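Local coordinates for protein putative aminotransferase (Actinomadura melliaura, PDB 4ZWV) that probably transfers amino groups to sugars as a pyridoxal phosphate-dependent aminotransferase of the DegT/DnrJ/EryC1 family, in the making of the indolocarbazole AT2433 aminopentose, at residues A[270-282]-A[362-372]. Sequence-based numbering, arbitrary orientation.
Sequences YDKELTGVPGLEL and EHVVATIRSGW
V277 CG2 lies over one face of the R369 guanidinium, 3.6 Å from NH1, while the carbonyl oxygens of E273 and T275 sit at its edge. NH1 donates to both: to E273 O at 2.7 Å, a bent bond (137°) arriving from above the carbonyl plane, and to T275 O at 2.9 Å, straighter and closer to that carbonyl's plane. The chain of R369 bends at chi3 (77°), which turns the guanidinium onto the backbone leaving the helix end; a water bridges NH2 and T275 O. One cation thus satisfies two carbonyls at the point where L274 leaves helical geometry. The indole of W372 presents its six-membered ring edge-on to the 277-280 type II turn, with G279 O in the ring plane, 3.6 Å from CZ2, and L280 CB and V277 CG1 also at the edge. The Y270 ring takes V365 CG2 at its edge, 3.8 Å from CD1, and its OH end, hydrogen-bonded to P351 O, rests against V364 CG1. A leucine in place of Y270 would probably leave P351 O without this donor and open a gap beside V364. Between these flat groups, I368 CG2, anti to its backbone N, points at L280 CD1 (3.6 Å) and L274 CD2. The whole contact lies away from the pyridoxal phosphate site. It packs the C-terminal helix 358-369 against the end of the long helix 243-273 and the turn into edge strand 280-282, which pairs with strand 296-300; helix 303-312 meets I368 and W372, whose NE1 is hydrogen-bonded to D301 O.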
ATOM      1  N   TYR A 270      -9.594   9.518  34.754  1.00 18.16           N
ATOM      2  CA  TYR A 270      -8.423   8.813  35.275  1.00 19.19           C
ATOM      3  C   TYR A 270      -7.447   9.766  35.970  1.00 22.40           C
ATOM      4  O   TYR A 270      -6.918   9.439  37.032  1.00 19.57           O
ATOM      5  CB  TYR A 270      -7.687   8.067  34.164  1.00 15.85           C
ATOM      6  CG  TYR A 270      -8.385   6.841  33.613  1.00 16.93           C
ATOM      7  CD1 TYR A 270      -9.291   6.108  34.369  1.00 19.03           C
ATOM      8  CD2 TYR A 270      -8.114   6.417  32.319  1.00 16.23           C
ATOM      9  CE1 TYR A 270      -9.911   4.977  33.846  1.00 21.52           C
ATOM     10  CE2 TYR A 270      -8.724   5.302  31.787  1.00 18.00           C
ATOM     11  CZ  TYR A 270      -9.617   4.584  32.549  1.00 16.99           C
ATOM     12  OH  TYR A 270     -10.214   3.470  32.002  1.00 18.25           O
ATOM     13  N   ASP A 271      -7.194  10.929  35.364  1.00 17.47           N
ATOM     14  CA  ASP A 271      -6.341  11.947  35.984  1.00 20.11           C
ATOM     15  C   ASP A 271      -6.785  12.254  37.409  1.00 22.33           C
ATOM     16  O   ASP A 271      -5.959  12.436  38.304  1.00 22.49           O
ATOM     17  CB  ASP A 271      -6.365  13.257  35.200  1.00 18.87           C
ATOM     18  CG  ASP A 271      -5.619  13.190  33.883  1.00 24.01           C
ATOM     19  OD1 ASP A 271      -4.774  12.286  33.669  1.00 23.34           O
ATOM     20  OD2 ASP A 271      -5.882  14.089  33.061  1.00 27.01           O
ATOM     21  N   LYS A 272      -8.099  12.335  37.598  1.00 21.06           N
ATOM     22  CA  LYS A 272      -8.686  12.738  38.873  1.00 21.80           C
ATOM     23  C   LYS A 272      -8.716  11.601  39.888  1.00 27.68           C
ATOM     24  O   LYS A 272      -8.542  11.827  41.089  1.00 25.84           O
ATOM     25  CB  LYS A 272     -10.110  13.265  38.647  1.00 22.23           C
ATOM     26  CG  LYS A 272     -10.855  13.691  39.909  1.00 32.15           C
ATOM     27  CD  LYS A 272     -12.300  14.065  39.580  1.00 34.18           C
ATOM     28  CE  LYS A 272     -13.063  14.551  40.809  1.00 45.34           C
ATOM     29  NZ  LYS A 272     -13.153  13.515  41.878  1.00 45.18           N
ATOM     30  N   GLU A 273      -8.930  10.382  39.399  1.00 21.08           N
ATOM     31  CA  GLU A 273      -9.273   9.260  40.264  1.00 20.97           C
ATOM     32  C   GLU A 273      -8.130   8.280  40.516  1.00 23.37           C
ATOM     33  O   GLU A 273      -8.266   7.374  41.342  1.00 24.51           O
ATOM     34  CB  GLU A 273     -10.470   8.508  39.672  1.00 24.55           C
ATOM     35  CG  GLU A 273     -11.722   9.362  39.485  1.00 27.72           C
ATOM     36  CD  GLU A 273     -12.357   9.790  40.796  1.00 43.60           C
ATOM     37  OE1 GLU A 273     -12.059   9.172  41.842  1.00 45.30           O
ATOM     38  OE2 GLU A 273     -13.163  10.747  40.777  1.00 43.67           O
ATOM     39  N   LEU A 274      -7.023   8.452  39.799  1.00 21.38           N
ATOM     40  CA  LEU A 274      -5.869   7.558  39.924  1.00 21.88           C
ATOM     41  C   LEU A 274      -4.672   8.212  40.628  1.00 23.93           C
ATOM     42  O   LEU A 274      -3.542   7.757  40.479  1.00 22.19           O
ATOM     43  CB  LEU A 274      -5.442   7.029  38.554  1.00 19.75           C
ATOM     44  CG  LEU A 274      -6.418   6.044  37.896  1.00 21.00           C
ATOM     45  CD1 LEU A 274      -5.863   5.524  36.568  1.00 20.61           C
ATOM     46  CD2 LEU A 274      -6.751   4.894  38.845  1.00 23.61           C
ATOM     47  N   THR A 275      -4.904   9.308  41.348  1.00 23.13           N
ATOM     48  CA  THR A 275      -3.832   9.927  42.136  1.00 22.79           C
ATOM     49  C   THR A 275      -3.582   9.198  43.456  1.00 21.79           C
ATOM     50  O   THR A 275      -4.490   8.601  44.022  1.00 24.40           O
ATOM     51  CB  THR A 275      -4.148  11.401  42.472  1.00 22.90           C
ATOM     52  OG1 THR A 275      -5.244  11.471  43.398  1.00 30.40           O
ATOM     53  CG2 THR A 275      -4.446  12.197  41.200  1.00 24.28           C
ATOM     54  N   GLY A 276      -2.346   9.235  43.944  1.00 23.90           N
ATOM     55  CA  GLY A 276      -2.087   8.685  45.262  1.00 21.80           C
ATOM     56  C   GLY A 276      -2.147   7.171  45.337  1.00 21.71           C
ATOM     57  O   GLY A 276      -2.372   6.617  46.408  1.00 23.66           O
ATOM     58  N   VAL A 277      -2.021   6.505  44.195  1.00 22.07           N
ATOM     59  CA  VAL A 277      -2.037   5.048  44.169  1.00 23.98           C
ATOM     60  C   VAL A 277      -0.627   4.494  44.358  1.00 21.03           C
ATOM     61  O   VAL A 277       0.271   4.814  43.589  1.00 20.35           O
ATOM     62  CB  VAL A 277      -2.625   4.523  42.855  1.00 24.03           C
ATOM     63  CG1 VAL A 277      -2.586   2.992  42.830  1.00 22.96           C
ATOM     64  CG2 VAL A 277      -4.053   5.018  42.694  1.00 22.56           C
ATOM     65  N   PRO A 278      -0.421   3.692  45.408  1.00 21.86           N
ATOM     66  CA  PRO A 278       0.919   3.134  45.617  1.00 23.43           C
ATOM     67  C   PRO A 278       1.375   2.325  44.413  1.00 21.17           C
ATOM     68  O   PRO A 278       0.624   1.477  43.918  1.00 23.89           O
ATOM     69  CB  PRO A 278       0.738   2.225  46.836  1.00 23.02           C
ATOM     70  CG  PRO A 278      -0.481   2.738  47.516  1.00 23.59           C
ATOM     71  CD  PRO A 278      -1.374   3.258  46.442  1.00 22.81           C
ATOM     72  N   GLY A 279       2.585   2.595  43.937  1.00 20.71           N
ATOM     73  CA  GLY A 279       3.127   1.847  42.823  1.00 20.88           C
ATOM     74  C   GLY A 279       2.642   2.285  41.449  1.00 22.03           C
ATOM     75  O   GLY A 279       2.963   1.637  40.460  1.00 19.24           O
ATOM     76  N   LEU A 280       1.872   3.370  41.377  1.00 18.89           N
ATOM     77  CA  LEU A 280       1.406   3.887  40.092  1.00 18.02           C
ATOM     78  C   LEU A 280       1.763   5.361  39.924  1.00 18.48           C
ATOM     79  O   LEU A 280       1.473   6.195  40.789  1.00 22.18           O
ATOM     80  CB  LEU A 280      -0.111   3.683  39.944  1.00 19.40           C
ATOM     81  CG  LEU A 280      -0.678   4.027  38.558  1.00 24.00           C
ATOM     82  CD1 LEU A 280      -1.795   3.067  38.176  1.00 25.66           C
ATOM     83  CD2 LEU A 280      -1.184   5.462  38.500  1.00 28.75           C
ATOM     84  N   GLU A 281       2.384   5.678  38.796  1.00 17.60           N
ATOM     85  CA  GLU A 281       2.785   7.039  38.481  1.00 18.08           C
ATOM     86  C   GLU A 281       2.059   7.507  37.226  1.00 18.73           C
ATOM     87  O   GLU A 281       2.055   6.817  36.211  1.00 18.08           O
ATOM     88  CB  GLU A 281       4.303   7.116  38.300  1.00 25.95           C
ATOM     89  CG  GLU A 281       4.847   8.523  38.141  1.00 35.72           C
ATOM     90  CD  GLU A 281       6.360   8.546  38.034  1.00 43.12           C
ATOM     91  OE1 GLU A 281       6.948   7.496  37.701  1.00 43.72           O
ATOM     92  OE2 GLU A 281       6.959   9.615  38.277  1.00 50.75           O
ATOM     93  N   LEU A 282       1.418   8.667  37.313  1.00 20.41           N
ATOM     94  CA  LEU A 282       0.743   9.259  36.166  1.00 18.82           C
ATOM     95  C   LEU A 282       1.713  10.071  35.311  1.00 18.17           C
ATOM     96  O   LEU A 282       2.769  10.494  35.788  1.00 21.61           O
ATOM     97  CB  LEU A 282      -0.399  10.162  36.636  1.00 20.20           C
ATOM     98  CG  LEU A 282      -1.503   9.527  37.486  1.00 22.00           C
ATOM     99  CD1 LEU A 282      -2.495  10.587  37.926  1.00 28.57           C
ATOM    100  CD2 LEU A 282      -2.214   8.428  36.716  1.00 23.89           C
ATOM    101  N   GLU A 362     -15.193   3.094  35.960  1.00 23.39           N
ATOM    102  CA  GLU A 362     -15.223   2.979  37.413  1.00 25.07           C
ATOM    103  C   GLU A 362     -14.627   1.639  37.826  1.00 22.19           C
ATOM    104  O   GLU A 362     -13.932   1.540  38.838  1.00 26.20           O
ATOM    105  CB  GLU A 362     -16.654   3.120  37.929  1.00 31.78           C
ATOM    106  CG  GLU A 362     -17.169   4.546  37.900  1.00 43.48           C
ATOM    107  CD  GLU A 362     -18.669   4.637  38.098  1.00 57.67           C
ATOM    108  OE1 GLU A 362     -19.285   3.624  38.495  1.00 61.50           O
ATOM    109  OE2 GLU A 362     -19.232   5.725  37.858  1.00 61.59           O
ATOM    110  N   HIS A 363     -14.869   0.617  37.007  1.00 22.63           N
ATOM    111  CA  HIS A 363     -14.315  -0.707  37.254  1.00 24.78           C
ATOM    112  C   HIS A 363     -12.788  -0.705  37.108  1.00 21.11           C
ATOM    113  O   HIS A 363     -12.084  -1.324  37.911  1.00 25.31           O
ATOM    114  CB  HIS A 363     -14.957  -1.731  36.303  1.00 23.16           C
ATOM    115  CG  HIS A 363     -14.366  -3.104  36.393  1.00 24.40           C
ATOM    116  ND1 HIS A 363     -14.381  -3.849  37.552  1.00 27.50           N
ATOM    117  CD2 HIS A 363     -13.764  -3.876  35.458  1.00 25.45           C
ATOM    118  CE1 HIS A 363     -13.795  -5.013  37.332  1.00 26.05           C
ATOM    119  NE2 HIS A 363     -13.416  -5.057  36.068  1.00 27.79           N
ATOM    120  N   VAL A 364     -12.282   0.005  36.101  1.00 19.30           N
ATOM    121  CA  VAL A 364     -10.842   0.127  35.894  1.00 19.18           C
ATOM    122  C   VAL A 364     -10.194   0.795  37.111  1.00 23.63           C
ATOM    123  O   VAL A 364      -9.221   0.283  37.670  1.00 22.21           O
ATOM    124  CB  VAL A 364     -10.522   0.928  34.617  1.00 17.66           C
ATOM    125  CG1 VAL A 364      -9.029   1.244  34.526  1.00 18.68           C
ATOM    126  CG2 VAL A 364     -10.997   0.162  33.377  1.00 20.03           C
ATOM    127  N   VAL A 365     -10.760   1.920  37.534  1.00 19.27           N
ATOM    128  CA  VAL A 365     -10.229   2.660  38.675  1.00 21.23           C
ATOM    129  C   VAL A 365     -10.301   1.859  39.969  1.00 22.63           C
ATOM    130  O   VAL A 365      -9.328   1.806  40.717  1.00 25.29           O
ATOM    131  CB  VAL A 365     -10.969   4.001  38.858  1.00 19.87           C
ATOM    132  CG1 VAL A 365     -10.677   4.605  40.232  1.00 25.77           C
ATOM    133  CG2 VAL A 365     -10.578   4.959  37.742  1.00 21.19           C
ATOM    134  N   ALA A 366     -11.441   1.218  40.222  1.00 22.40           N
ATOM    135  CA  ALA A 366     -11.617   0.443  41.447  1.00 24.23           C
ATOM    136  C   ALA A 366     -10.642  -0.730  41.504  1.00 24.25           C
ATOM    137  O   ALA A 366     -10.102  -1.057  42.567  1.00 26.93           O
ATOM    138  CB  ALA A 366     -13.049  -0.057  41.557  1.00 26.11           C
ATOM    139  N   THR A 367     -10.416  -1.357  40.353  1.00 23.17           N
ATOM    140  CA  THR A 367      -9.501  -2.485  40.273  1.00 21.53           C
ATOM    141  C   THR A 367      -8.074  -2.040  40.588  1.00 22.66           C
ATOM    142  O   THR A 367      -7.404  -2.641  41.424  1.00 27.33           O
ATOM    143  CB  THR A 367      -9.560  -3.155  38.885  1.00 22.49           C
ATOM    144  OG1 THR A 367     -10.871  -3.696  38.680  1.00 27.32           O
ATOM    145  CG2 THR A 367      -8.541  -4.278  38.789  1.00 24.43           C
ATOM    146  N   ILE A 368      -7.621  -0.977  39.931  1.00 21.89           N
ATOM    147  CA  ILE A 368      -6.285  -0.449  40.179  1.00 21.92           C
ATOM    148  C   ILE A 368      -6.105  -0.004  41.633  1.00 23.29           C
ATOM    149  O   ILE A 368      -5.097  -0.329  42.270  1.00 22.65           O
ATOM    150  CB  ILE A 368      -5.976   0.731  39.233  1.00 19.16           C
ATOM    151  CG1 ILE A 368      -5.873   0.238  37.787  1.00 20.57           C
ATOM    152  CG2 ILE A 368      -4.676   1.424  39.626  1.00 18.99           C
ATOM    153  CD1 ILE A 368      -5.738   1.353  36.775  1.00 20.37           C
ATOM    154  N   ARG A 369      -7.092   0.698  42.181  1.00 21.38           N
ATOM    155  CA  ARG A 369      -6.944   1.233  43.533  1.00 24.43           C
ATOM    156  C   ARG A 369      -6.994   0.153  44.617  1.00 26.87           C
ATOM    157  O   ARG A 369      -6.624   0.411  45.761  1.00 30.46           O
ATOM    158  CB  ARG A 369      -8.012   2.305  43.809  1.00 23.27           C
ATOM    159  CG  ARG A 369      -7.801   3.580  42.995  1.00 23.83           C
ATOM    160  CD  ARG A 369      -8.640   4.750  43.499  1.00 32.16           C
ATOM    161  NE  ARG A 369      -8.065   5.327  44.714  1.00 29.82           N
ATOM    162  CZ  ARG A 369      -7.246   6.376  44.740  1.00 25.98           C
ATOM    163  NH1 ARG A 369      -6.910   6.996  43.617  1.00 28.82           N
ATOM    164  NH2 ARG A 369      -6.775   6.820  45.901  1.00 30.57           N
ATOM    165  N   SER A 370      -7.432  -1.050  44.260  1.00 27.51           N
ATOM    166  CA  SER A 370      -7.477  -2.149  45.216  1.00 31.09           C
ATOM    167  C   SER A 370      -6.119  -2.842  45.353  1.00 32.69           C
ATOM    168  O   SER A 370      -5.955  -3.717  46.206  1.00 32.74           O
ATOM    169  CB  SER A 370      -8.548  -3.173  44.819  1.00 29.37           C
ATOM    170  OG  SER A 370      -8.175  -3.900  43.661  1.00 31.28           O
ATOM    171  N   GLY A 371      -5.156  -2.451  44.517  1.00 26.78           N
ATOM    172  CA  GLY A 371      -3.792  -2.944  44.634  1.00 25.43           C
ATOM    173  C   GLY A 371      -3.507  -4.223  43.865  1.00 31.05           C
ATOM    174  O   GLY A 371      -4.418  -4.867  43.351  1.00 29.53           O
ATOM    175  N   TRP A 372      -2.231  -4.588  43.775  1.00 25.65           N
ATOM    176  CA  TRP A 372      -1.835  -5.794  43.054  1.00 25.34           C
ATOM    177  C   TRP A 372      -0.579  -6.415  43.649  1.00 29.15           C
ATOM    178  O   TRP A 372      -0.114  -7.453  43.178  1.00 35.47           O
ATOM    179  CB  TRP A 372      -1.625  -5.491  41.567  1.00 24.65           C
ATOM    180  CG  TRP A 372      -0.594  -4.439  41.294  1.00 22.55           C
ATOM    181  CD1 TRP A 372       0.721  -4.635  41.003  1.00 22.63           C
ATOM    182  CD2 TRP A 372      -0.804  -3.022  41.279  1.00 20.47           C
ATOM    183  NE1 TRP A 372       1.349  -3.424  40.807  1.00 21.32           N
ATOM    184  CE2 TRP A 372       0.433  -2.419  40.982  1.00 21.96           C
ATOM    185  CE3 TRP A 372      -1.916  -2.205  41.507  1.00 20.54           C
ATOM    186  CZ2 TRP A 372       0.586  -1.038  40.886  1.00 20.94           C
ATOM    187  CZ3 TRP A 372      -1.764  -0.837  41.410  1.00 20.36           C
ATOM    188  CH2 TRP A 372      -0.526  -0.264  41.106  1.00 20.29           C
ATOM    189  OXT TRP A 372      -0.009  -5.904  44.611  1.00 34.22           O
TER
HETATM  190  O   HOH W   1      -6.265   9.460  46.633  1.00 32.15           O